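PDB 3ING: homoserine dehydrogenase from Thermoplasma acidophilum, which probably catalyses the NADPH-dependent reduction of aspartate semialdehyde to homoserine on the route from aspartate to threonine and methionine. Local coordinates for residues R140-V145 with A310-N315. Sequence-based numbering, arbitrary orientation.
With NA (sodium ion), chain B.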
loop_
_atom_site.group_PDB
_atom_site.type_symbol
_atom_site.label_atom_id
_atom_site.label_comp_id
_atom_site.label_asym_id
_atom_site.label_seq_id
_atom_site.Cartn_x
_atom_site.Cartn_y
_atom_site.Cartn_z
ATOM N N ARG A 140 -6.701 3.611 14.785
ATOM C CA ARG A 140 -5.704 3.353 13.751
ATOM C C ARG A 140 -4.331 3.784 14.258
ATOM O O ARG A 140 -4.202 4.643 15.151
ATOM C CB ARG A 140 -6.069 4.004 12.398
ATOM C CG ARG A 140 -7.352 3.481 11.764
ATOM C CD ARG A 140 -7.496 4.001 10.279
ATOM N NE ARG A 140 -6.460 3.399 9.446
ATOM C CZ ARG A 140 -6.557 2.192 8.864
ATOM N NH1 ARG A 140 -7.640 1.475 8.989
ATOM N NH2 ARG A 140 -5.545 1.705 8.145
ATOM N N TYR A 141 -3.311 3.124 13.713
ATOM C CA TYR A 141 -1.950 3.157 14.253
ATOM C C TYR A 141 -0.847 2.987 13.212
ATOM O O TYR A 141 0.219 2.431 13.475
ATOM C CB TYR A 141 -1.875 2.142 15.401
ATOM C CG TYR A 141 -2.506 0.776 15.116
ATOM C CD1 TYR A 141 -1.781 -0.219 14.476
ATOM C CD2 TYR A 141 -3.803 0.483 15.504
ATOM C CE1 TYR A 141 -2.337 -1.474 14.217
ATOM C CE2 TYR A 141 -4.361 -0.780 15.258
ATOM C CZ TYR A 141 -3.626 -1.744 14.598
ATOM O OH TYR A 141 -4.167 -2.998 14.337
ATOM N N GLU A 142 -1.080 3.545 12.030
ATOM C CA GLU A 142 -0.083 3.485 10.981
ATOM C C GLU A 142 1.315 3.886 11.427
ATOM O O GLU A 142 2.288 3.202 11.142
ATOM C CB GLU A 142 -0.468 4.392 9.822
ATOM C CG GLU A 142 0.440 4.184 8.596
ATOM C CD GLU A 142 0.284 2.777 8.045
ATOM O OE1 GLU A 142 -0.845 2.427 7.678
ATOM O OE2 GLU A 142 1.280 2.030 8.029
ATOM N N ALA A 143 1.423 5.025 12.081
ATOM C CA ALA A 143 2.711 5.567 12.497
ATOM C C ALA A 143 3.438 4.777 13.575
ATOM O O ALA A 143 4.611 5.026 13.807
ATOM C CB ALA A 143 2.518 7.037 12.965
ATOM N N THR A 144 2.764 3.832 14.241
ATOM C CA THR A 144 3.378 3.074 15.319
ATOM C C THR A 144 4.394 2.025 14.839
ATOM O O THR A 144 5.195 1.622 15.631
ATOM C CB THR A 144 2.339 2.339 16.184
ATOM O OG1 THR A 144 1.691 1.319 15.378
ATOM C CG2 THR A 144 1.327 3.350 16.774
ATOM N N VAL A 145 4.374 1.612 13.567
ATOM C CA VAL A 145 5.414 0.683 13.057
ATOM C C VAL A 145 5.965 1.231 11.740
ATOM O O VAL A 145 5.206 1.422 10.782
ATOM C CB VAL A 145 4.890 -0.730 12.817
ATOM C CG1 VAL A 145 6.070 -1.701 12.305
ATOM C CG2 VAL A 145 4.211 -1.286 14.060
ATOM N N ALA A 310 4.364 11.940 10.410
ATOM C CA ALA A 310 3.181 12.836 10.491
ATOM C C ALA A 310 2.210 12.617 9.299
ATOM O O ALA A 310 0.989 12.664 9.423
ATOM C CB ALA A 310 3.660 14.333 10.583
ATOM N N GLY A 311 2.763 12.327 8.136
ATOM C CA GLY A 311 1.944 12.079 6.969
ATOM C C GLY A 311 1.152 10.793 7.125
ATOM O O GLY A 311 0.018 10.726 6.715
ATOM N N ALA A 312 1.737 9.815 7.803
ATOM C CA ALA A 312 1.059 8.540 8.124
ATOM C C ALA A 312 -0.080 8.770 9.096
ATOM O O ALA A 312 -1.202 8.266 8.916
ATOM C CB ALA A 312 2.101 7.510 8.710
ATOM N N VAL A 313 0.169 9.590 10.116
ATOM C CA VAL A 313 -0.892 10.006 11.038
ATOM C C VAL A 313 -2.048 10.684 10.287
ATOM O O VAL A 313 -3.229 10.372 10.543
ATOM C CB VAL A 313 -0.364 10.938 12.185
ATOM C CG1 VAL A 313 -1.492 11.446 13.059
ATOM C CG2 VAL A 313 0.755 10.223 13.015
ATOM N N VAL A 314 -1.737 11.584 9.348
ATOM C CA VAL A 314 -2.818 12.320 8.673
ATOM C C VAL A 314 -3.549 11.393 7.692
ATOM O O VAL A 314 -4.750 11.533 7.498
ATOM C CB VAL A 314 -2.347 13.650 8.034
ATOM C CG1 VAL A 314 -3.487 14.312 7.226
ATOM C CG2 VAL A 314 -1.852 14.612 9.116
ATOM N N ASN A 315 -2.837 10.423 7.118
ATOM C CA ASN A 315 -3.512 9.406 6.296
ATOM C C ASN A 315 -4.540 8.662 7.141
ATOM O O ASN A 315 -5.675 8.462 6.713
ATOM C CB ASN A 315 -2.532 8.414 5.678
ATOM C CG ASN A 315 -3.197 7.543 4.655
ATOM O OD1 ASN A 315 -3.500 6.351 4.900
ATOM N ND2 ASN A 315 -3.532 8.152 3.530
HETATM NA NA NA B . 3.848 2.694 9.052
#
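E142 and A143, in the short 3-10 turn that follows strand 139-140, meet A312 and V313 of helix 306-321 in a small, buried, apolar contact beside the sodium site. It joins the loop after an edge strand of the nucleotide-binding sheet to a helix late in the chain. Small side chains at A143 and A312 are consistent with the close approach of their CA atoms, 5.5 Å apart. The methyl CB of A312 lies 3.7 Å from CG of E142, while CG2 of V313 touches CB of A143 at 3.6 Å. E142 turns its methylenes to the helix, its chain extended at chi1 (-171°) and then bent at chi2 (64°), which carries the carboxylate away, OE2 reaching sodium at 2.8 Å. E142 O lies 2.7 Å from the ion and V145 O 2.5 Å from it; the carbonyl oxygens of A146 and V149 complete the site. The amides of L151 and S153 further fix the carboxylate. D316, next along the helix, takes E142 N and R140 NE. A143 also touches NADPH. V313 packs against V19 of helix 14-29, which begins within the glycine-rich, probably Rossmann-type coenzyme turn, while T144 and V145 lean on helices 152-157 and 212-226.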